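PDB 5HQA: alpha-glucosidase from Pseudoalteromonas sp. K8, which hydrolyses alpha-glucosides as a calcium-binding, chloride-activated member of glycoside hydrolase family 97. Local coordinates for residues N417-N422 against I433-P438; T442-R445 against N450-T453. All coordinates share one frame; numbering follows the deposited sequence.

How the contacts relate
Both contacts lie in the catalytic alpha/beta barrel, with centres about 10 Å apart and in series along the chain. Contact 1 sets helix 413-428 against strand 432-435, which follows it; contact 2 then joins the loop after that strand to strand 451-454. Strands 432-435 and 451-454 are parallel neighbours in the sheet, and a probable hydrogen bond from Ile433 N to Asn450 O (2.9 Å) connects the two contacts. Trp451 of contact 2 also packs against Tyr419 of contact 1, giving them a common buried layer. Just beyond the strands, Glu437 and Glu455 bind calcium, so this part of the barrel carries half of the four glutamates that hold the ion.

Contact 1 of 2, residues N417-N422 against I433-P438; sequences NEYLHN and INTHEP. With CA (calcium ion), chain C; AC1 (4,6-dideoxy-4-{[(1S,4R,5S,6S)-4,5,6-trihydroxy-3-(hydroxymethyl)cyclohex-2-en-1-yl]amino}-alpha-D-glucopyranose), chain B.
Tyr419 lays one side of its ring obliquely against the Thr435 methyl, with CE1 3.8 Å from CG2, and reaches on to the backbone of Pro438. This is helix-on-strand packing in a TIM-type alpha/beta barrel: helix 413-428 covers the strand that follows it, and that strand ends at the active site. With CG anti to its own carbonyl carbon (chi1 -70°), the phenol extends along the strand to the loop beyond. There Tyr419 OH donates to Glu437 O over 2.7 Å, only slightly tilted from the carbonyl plane. A phenylalanine here would probably keep much of the ring packing but leave this buried carbonyl without its phenol donor, so that the loop bearing Glu437 is less firmly held. About one turn further along the helix, Asn422 OD1 rests 3.8 Å from Ile433 CD1. The same oxygen accepts a hydrogen bond from a water, while Asn422 ND2 is hydrogen-bonded to Tyr366 OH.

The far side of the loop faces the ligand. Glu437 bends away from the helix; its OE2 binds calcium at 2.4 Å, alongside Glu154, Glu455 and Glu461, and its OE1 is hydrogen-bonded to Tyr389 N. His436, whose NE2 is hydrogen-bonded to Asp489, brings its other ring nitrogen to the acarbose unit: ND1 donates in the ring plane to AC1 O2B, 2.7 Å away at an almost straight 172°.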
ATOM      1  N   ASN A 417      15.424  -3.397   6.556  1.00 11.96           N
ATOM      2  CA  ASN A 417      16.476  -4.082   5.814  1.00 12.77           C
ATOM      3  C   ASN A 417      16.139  -5.550   5.570  1.00 13.43           C
ATOM      4  O   ASN A 417      16.500  -6.106   4.522  1.00 13.78           O
ATOM      5  CB  ASN A 417      17.804  -3.957   6.563  1.00 14.79           C
ATOM      6  CG  ASN A 417      18.373  -2.549   6.496  1.00 18.05           C
ATOM      7  OD1 ASN A 417      18.024  -1.783   5.593  1.00 19.47           O
ATOM      8  ND2 ASN A 417      19.240  -2.198   7.449  1.00 14.29           N
ATOM      9  N   GLU A 418      15.451  -6.186   6.521  1.00 13.75           N
ATOM     10  CA  GLU A 418      15.074  -7.586   6.379  1.00 13.69           C
ATOM     11  C   GLU A 418      14.099  -7.784   5.219  1.00 14.61           C
ATOM     12  O   GLU A 418      14.238  -8.734   4.437  1.00 14.86           O
ATOM     13  CB  GLU A 418      14.477  -8.078   7.699  1.00 14.48           C
ATOM     14  CG  GLU A 418      14.437  -9.579   7.856  1.00 18.27           C
ATOM     15  CD  GLU A 418      15.817 -10.218   7.964  1.00 23.34           C
ATOM     16  OE1 GLU A 418      16.761  -9.589   8.498  1.00 22.48           O
ATOM     17  OE2 GLU A 418      15.950 -11.368   7.497  1.00 25.18           O
ATOM     18  N   TYR A 419      13.109  -6.897   5.085  1.00 13.72           N
ATOM     19  CA  TYR A 419      12.170  -7.014   3.971  1.00 12.30           C
ATOM     20  C   TYR A 419      12.890  -6.878   2.639  1.00 13.28           C
ATOM     21  O   TYR A 419      12.643  -7.646   1.701  1.00 13.98           O
ATOM     22  CB  TYR A 419      11.079  -5.947   4.060  1.00 10.58           C
ATOM     23  CG  TYR A 419      10.067  -6.103   5.169  1.00 10.74           C
ATOM     24  CD1 TYR A 419       9.181  -7.183   5.191  1.00 11.16           C
ATOM     25  CD2 TYR A 419       9.962  -5.139   6.171  1.00 10.97           C
ATOM     26  CE1 TYR A 419       8.232  -7.303   6.209  1.00 10.91           C
ATOM     27  CE2 TYR A 419       9.024  -5.248   7.188  1.00  9.48           C
ATOM     28  CZ  TYR A 419       8.167  -6.333   7.202  1.00 11.08           C
ATOM     29  OH  TYR A 419       7.227  -6.434   8.200  1.00 12.03           O
ATOM     30  N   LEU A 420      13.761  -5.871   2.521  1.00 12.93           N
ATOM     31  CA  LEU A 420      14.416  -5.635   1.241  1.00 12.58           C
ATOM     32  C   LEU A 420      15.362  -6.776   0.888  1.00 15.21           C
ATOM     33  O   LEU A 420      15.491  -7.125  -0.289  1.00 17.08           O
ATOM     34  CB  LEU A 420      15.153  -4.293   1.258  1.00 14.25           C
ATOM     35  CG  LEU A 420      15.709  -3.889  -0.112  1.00 16.40           C
ATOM     36  CD1 LEU A 420      14.591  -3.823  -1.143  1.00 16.91           C
ATOM     37  CD2 LEU A 420      16.465  -2.571  -0.048  1.00 16.12           C
ATOM     38  N   HIS A 421      16.005  -7.389   1.883  1.00 14.78           N
ATOM     39  CA  HIS A 421      16.829  -8.556   1.591  1.00 15.38           C
ATOM     40  C   HIS A 421      15.999  -9.655   0.946  1.00 15.84           C
ATOM     41  O   HIS A 421      16.424 -10.270  -0.038  1.00 16.71           O
ATOM     42  CB  HIS A 421      17.490  -9.087   2.859  1.00 16.87           C
ATOM     43  CG  HIS A 421      18.062 -10.460   2.689  1.00 18.65           C
ATOM     44  ND1 HIS A 421      19.206 -10.703   1.959  1.00 23.63           N
ATOM     45  CD2 HIS A 421      17.621 -11.670   3.112  1.00 19.55           C
ATOM     46  CE1 HIS A 421      19.460 -12.000   1.959  1.00 22.51           C
ATOM     47  NE2 HIS A 421      18.515 -12.610   2.654  1.00 22.15           N
ATOM     48  N   ASN A 422      14.809  -9.906   1.495  1.00 14.60           N
ATOM     49  CA  ASN A 422      13.906 -10.921   0.955  1.00 13.64           C
ATOM     50  C   ASN A 422      13.532 -10.606  -0.493  1.00 16.44           C
ATOM     51  O   ASN A 422      13.578 -11.483  -1.370  1.00 17.04           O
ATOM     52  CB  ASN A 422      12.667 -10.998   1.858  1.00 12.89           C
ATOM     53  CG  ASN A 422      11.649 -12.021   1.393  1.00 18.70           C
ATOM     54  OD1 ASN A 422      10.561 -11.660   0.946  1.00 20.42           O
ATOM     55  ND2 ASN A 422      11.982 -13.300   1.525  1.00 17.07           N
ATOM     56  N   ILE A 433       7.217 -10.619  -4.911  1.00 14.53           N
ATOM     57  CA  ILE A 433       6.877 -10.738  -3.498  1.00 12.40           C
ATOM     58  C   ILE A 433       5.633  -9.915  -3.198  1.00 13.34           C
ATOM     59  O   ILE A 433       5.545  -8.741  -3.584  1.00 12.00           O
ATOM     60  CB  ILE A 433       8.047 -10.303  -2.598  1.00 11.83           C
ATOM     61  CG1 ILE A 433       9.228 -11.260  -2.768  1.00 13.40           C
ATOM     62  CG2 ILE A 433       7.620 -10.269  -1.133  1.00 12.17           C
ATOM     63  CD1 ILE A 433       8.907 -12.700  -2.362  1.00 14.16           C
ATOM     64  N   ASN A 434       4.682 -10.540  -2.501  1.00 12.04           N
ATOM     65  CA  ASN A 434       3.474  -9.917  -1.965  1.00 11.92           C
ATOM     66  C   ASN A 434       3.577 -10.030  -0.447  1.00 11.97           C
ATOM     67  O   ASN A 434       3.437 -11.128   0.099  1.00 14.34           O
ATOM     68  CB  ASN A 434       2.240 -10.641  -2.523  1.00 13.45           C
ATOM     69  CG  ASN A 434       0.957 -10.342  -1.761  1.00 15.38           C
ATOM     70  OD1 ASN A 434       0.863  -9.375  -1.003  1.00 13.30           O
ATOM     71  ND2 ASN A 434      -0.059 -11.179  -1.990  1.00 14.38           N
ATOM     72  N   THR A 435       3.850  -8.918   0.241  1.00 11.26           N
ATOM     73  CA  THR A 435       4.208  -8.955   1.660  1.00  9.81           C
ATOM     74  C   THR A 435       2.997  -8.657   2.532  1.00  9.84           C
ATOM     75  O   THR A 435       2.462  -7.542   2.488  1.00 10.85           O
ATOM     76  CB  THR A 435       5.302  -7.938   1.987  1.00 10.45           C
ATOM     77  OG1 THR A 435       6.393  -8.078   1.073  1.00 13.35           O
ATOM     78  CG2 THR A 435       5.809  -8.151   3.423  1.00  9.68           C
ATOM     79  N   HIS A 436       2.597  -9.618   3.363  1.00 11.82           N
ATOM     80  CA  HIS A 436       1.622  -9.342   4.413  1.00 12.91           C
ATOM     81  C   HIS A 436       2.333  -9.085   5.738  1.00 14.55           C
ATOM     82  O   HIS A 436       3.439  -9.579   5.971  1.00 13.50           O
ATOM     83  CB  HIS A 436       0.601 -10.481   4.532  1.00 12.31           C
ATOM     84  CG  HIS A 436      -0.416 -10.460   3.429  1.00 12.52           C
ATOM     85  ND1 HIS A 436      -1.764 -10.661   3.641  1.00 11.83           N
ATOM     86  CD2 HIS A 436      -0.275 -10.214   2.102  1.00 12.13           C
ATOM     87  CE1 HIS A 436      -2.407 -10.555   2.489  1.00 12.82           C
ATOM     88  NE2 HIS A 436      -1.525 -10.296   1.539  1.00 12.44           N
ATOM     89  N   GLU A 437       1.684  -8.297   6.599  1.00  9.73           N
ATOM     90  CA  GLU A 437       2.320  -7.670   7.752  1.00  9.56           C
ATOM     91  C   GLU A 437       3.651  -7.040   7.328  1.00 11.80           C
ATOM     92  O   GLU A 437       4.718  -7.428   7.814  1.00 10.79           O
ATOM     93  CB  GLU A 437       2.517  -8.648   8.904  1.00 11.33           C
ATOM     94  CG  GLU A 437       1.196  -9.255   9.382  1.00 12.93           C
ATOM     95  CD  GLU A 437       0.669 -10.310   8.418  1.00 16.30           C
ATOM     96  OE1 GLU A 437       1.468 -11.186   8.032  1.00 16.06           O
ATOM     97  OE2 GLU A 437      -0.522 -10.243   8.011  1.00 16.42           O
ATOM     98  N   PRO A 438       3.614  -6.058   6.418  1.00 11.51           N
ATOM     99  CA  PRO A 438       4.833  -5.531   5.805  1.00  9.52           C
ATOM    100  C   PRO A 438       5.314  -4.276   6.495  1.00 11.87           C
ATOM    101  O   PRO A 438       4.704  -3.813   7.464  1.00 11.27           O
ATOM    102  CB  PRO A 438       4.355  -5.186   4.397  1.00  9.22           C
ATOM    103  CG  PRO A 438       2.993  -4.582   4.688  1.00  9.25           C
ATOM    104  CD  PRO A 438       2.422  -5.404   5.853  1.00 11.04           C
TER
HETATM  105 CA    CA C 701      -2.906  -9.876   7.757  1.00 13.54          CA
HETATM  106  C1  AC1 B   3      -3.808 -12.203  12.990  1.00 28.84           C
HETATM  107  O2  AC1 B   3      -3.275  -9.871  12.883  1.00 22.59           O
HETATM  108  C2  AC1 B   3      -3.068 -11.125  12.212  1.00 22.81           C
HETATM  109  C4A AC1 B   3      -2.951 -15.185   5.802  1.00 15.05           C
HETATM  110  C3  AC1 B   3      -3.521 -11.065  10.777  1.00 17.22           C
HETATM  111  O3  AC1 B   3      -2.858  -9.991  10.088  1.00 15.78           O
HETATM  112  C4  AC1 B   3      -3.277 -12.392  10.109  1.00 15.63           C
HETATM  113  N4A AC1 B   3      -3.421 -12.345   8.620  1.00 14.18           N
HETATM  114  C5  AC1 B   3      -4.346 -13.250  10.768  1.00 23.06           C
HETATM  115  O5  AC1 B   3      -3.950 -13.462  12.187  1.00 25.95           O
HETATM  116  C6  AC1 B   3      -4.566 -14.585  10.128  1.00 22.42           C
HETATM  117  C1B AC1 B   3      -2.286 -12.974   7.853  1.00 19.62           C
HETATM  118  C2B AC1 B   3      -2.529 -12.777   6.214  1.00 19.86           C
HETATM  119  O2B AC1 B   3      -2.819 -11.398   5.985  1.00 13.05           O
HETATM  120  C3B AC1 B   3      -3.516 -13.654   5.733  1.00 18.63           C
HETATM  121  O3B AC1 B   3      -3.889 -13.391   4.357  1.00 17.17           O
HETATM  122  O4  AC1 B   3      -3.972 -16.098   5.448  1.00 14.28           O
HETATM  123  C5B AC1 B   3      -2.423 -15.535   7.100  1.00 14.41           C
HETATM  124  C7B AC1 B   3      -2.056 -14.348   8.150  1.00 14.01           C
HETATM  125  C6B AC1 B   3      -1.679 -16.876   7.215  1.00 15.74           C
HETATM  126  O6B AC1 B   3      -0.442 -16.731   6.590  1.00 22.24           O
HETATM  127  O   HOH W   1       8.717 -10.174   2.425  1.00 16.25           O

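Contact 2 of 2, residues T442-R445 against N450-T453; sequences TGLR and NWIT
The indole of Trp451 receives Leu444 obliquely at its six-membered ring, where CD1 comes within 4.0 Å of CZ3. Arg454 makes a cation-pi contact with the same ring system, Tyr419 and Val423 of helix 413-428 pack on it, and its NE1 is hydrogen-bonded to Thr435 OG1. The indole thus fills the layer between helix and sheet in the catalytic barrel, and the loop leading to strand 451-454 folds back alongside it. Leu444 and Trp451 lie side by side and point the same way, meeting at the CZ3 corner of the benzo ring.

Closer to the main chain, Trp451 is the centre of an inverse gamma turn, and its carbonyl oxygen abuts the loop: O is 3.5 Å from Arg445 CB. The indole stands with CG opposite the backbone N (chi1 -153°), which swings the ring towards Leu444. Beyond CB the arginine departs from the contact, its chain extended from CG to NE, and its guanidinium forms a salt bridge with Glu72 in the loop between strands 53-67 and 75-89.

No hydrogen bond joins the two segments directly. Their buried interface therefore depends on apolar fit and van der Waals contact, while the arginine charge and the indole N-H are both satisfied by residues outside it.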
ATOM      1  N   THR A 442       6.579   2.683   0.453  1.00  9.47           N
ATOM      2  CA  THR A 442       7.162   4.013   0.287  1.00  9.57           C
ATOM      3  C   THR A 442       7.658   4.220  -1.141  1.00 13.47           C
ATOM      4  O   THR A 442       8.527   5.069  -1.379  1.00 13.28           O
ATOM      5  CB  THR A 442       8.287   4.268   1.303  1.00 10.68           C
ATOM      6  OG1 THR A 442       9.341   3.314   1.129  1.00 11.14           O
ATOM      7  CG2 THR A 442       7.741   4.143   2.734  1.00  9.41           C
ATOM      8  N   GLY A 443       7.106   3.468  -2.096  1.00 10.97           N
ATOM      9  CA  GLY A 443       7.418   3.640  -3.504  1.00 10.44           C
ATOM     10  C   GLY A 443       8.557   2.798  -4.032  1.00 12.77           C
ATOM     11  O   GLY A 443       8.972   3.002  -5.180  1.00 12.62           O
ATOM     12  N   LEU A 444       9.073   1.849  -3.247  1.00 12.02           N
ATOM     13  CA  LEU A 444      10.245   1.100  -3.680  1.00 13.92           C
ATOM     14  C   LEU A 444       9.960   0.156  -4.849  1.00 13.36           C
ATOM     15  O   LEU A 444      10.915  -0.325  -5.472  1.00 14.41           O
ATOM     16  CB  LEU A 444      10.827   0.322  -2.495  1.00 13.38           C
ATOM     17  CG  LEU A 444      11.564   1.206  -1.489  1.00 12.70           C
ATOM     18  CD1 LEU A 444      11.767   0.473  -0.172  1.00 14.00           C
ATOM     19  CD2 LEU A 444      12.905   1.631  -2.085  1.00 13.94           C
ATOM     20  N   ARG A 445       8.686  -0.106  -5.174  1.00 11.82           N
ATOM     21  CA  ARG A 445       8.373  -0.855  -6.390  1.00 12.57           C
ATOM     22  C   ARG A 445       8.965  -0.205  -7.640  1.00 14.13           C
ATOM     23  O   ARG A 445       9.178  -0.893  -8.644  1.00 14.15           O
ATOM     24  CB  ARG A 445       6.850  -1.003  -6.554  1.00 11.72           C
ATOM     25  CG  ARG A 445       6.113   0.340  -6.689  1.00 12.05           C
ATOM     26  CD  ARG A 445       4.595   0.155  -6.704  1.00 12.69           C
ATOM     27  NE  ARG A 445       3.871   1.407  -6.457  1.00 12.55           N
ATOM     28  CZ  ARG A 445       3.059   2.009  -7.333  1.00 13.33           C
ATOM     29  NH1 ARG A 445       2.851   1.497  -8.550  1.00 10.98           N
ATOM     30  NH2 ARG A 445       2.436   3.134  -6.983  1.00 12.77           N
ATOM     31  N   ASN A 450       9.866  -6.130  -8.643  1.00 13.20           N
ATOM     32  CA  ASN A 450       9.270  -7.395  -8.231  1.00 13.05           C
ATOM     33  C   ASN A 450       8.582  -7.298  -6.877  1.00 12.97           C
ATOM     34  O   ASN A 450       7.971  -8.277  -6.437  1.00 14.23           O
ATOM     35  CB  ASN A 450      10.320  -8.509  -8.200  1.00 13.55           C
ATOM     36  CG  ASN A 450      11.319  -8.326  -7.095  1.00 15.85           C
ATOM     37  OD1 ASN A 450      11.798  -7.218  -6.862  1.00 15.89           O
ATOM     38  ND2 ASN A 450      11.621  -9.403  -6.379  1.00 16.12           N
ATOM     39  N   TRP A 451       8.663  -6.148  -6.203  1.00 12.02           N
ATOM     40  CA  TRP A 451       7.921  -5.934  -4.958  1.00 12.34           C
ATOM     41  C   TRP A 451       6.538  -5.423  -5.348  1.00 14.10           C
ATOM     42  O   TRP A 451       6.255  -4.223  -5.342  1.00 13.99           O
ATOM     43  CB  TRP A 451       8.654  -4.958  -4.043  1.00 11.22           C
ATOM     44  CG  TRP A 451       8.335  -5.170  -2.584  1.00 12.08           C
ATOM     45  CD1 TRP A 451       7.358  -5.977  -2.066  1.00 11.80           C
ATOM     46  CD2 TRP A 451       9.018  -4.600  -1.465  1.00 12.64           C
ATOM     47  NE1 TRP A 451       7.389  -5.938  -0.691  1.00 12.31           N
ATOM     48  CE2 TRP A 451       8.400  -5.100  -0.298  1.00 12.09           C
ATOM     49  CE3 TRP A 451      10.096  -3.719  -1.335  1.00 14.70           C
ATOM     50  CZ2 TRP A 451       8.824  -4.746   0.984  1.00 12.19           C
ATOM     51  CZ3 TRP A 451      10.522  -3.372  -0.060  1.00 14.92           C
ATOM     52  CH2 TRP A 451       9.887  -3.886   1.081  1.00 14.49           C
ATOM     53  N   ILE A 452       5.658  -6.364  -5.697  1.00 13.79           N
ATOM     54  CA  ILE A 452       4.491  -5.987  -6.492  1.00 14.54           C
ATOM     55  C   ILE A 452       3.350  -5.444  -5.637  1.00 13.85           C
ATOM     56  O   ILE A 452       2.606  -4.565  -6.090  1.00 14.12           O
ATOM     57  CB  ILE A 452       4.026  -7.165  -7.369  1.00 13.25           C
ATOM     58  CG1 ILE A 452       3.774  -8.415  -6.526  1.00 12.68           C
ATOM     59  CG2 ILE A 452       5.065  -7.445  -8.435  1.00 12.77           C
ATOM     60  CD1 ILE A 452       3.229  -9.573  -7.327  1.00 13.04           C
ATOM     61  N   THR A 453       3.186  -5.916  -4.407  1.00 11.43           N
ATOM     62  CA  THR A 453       2.068  -5.456  -3.598  1.00 11.41           C
ATOM     63  C   THR A 453       2.328  -5.842  -2.143  1.00 12.05           C
ATOM     64  O   THR A 453       3.315  -6.510  -1.818  1.00 11.20           O
ATOM     65  CB  THR A 453       0.743  -6.027  -4.131  1.00 12.78           C
ATOM     66  OG1 THR A 453      -0.360  -5.303  -3.568  1.00 13.31           O
ATOM     67  CG2 THR A 453       0.602  -7.526  -3.802  1.00 10.08           C
TER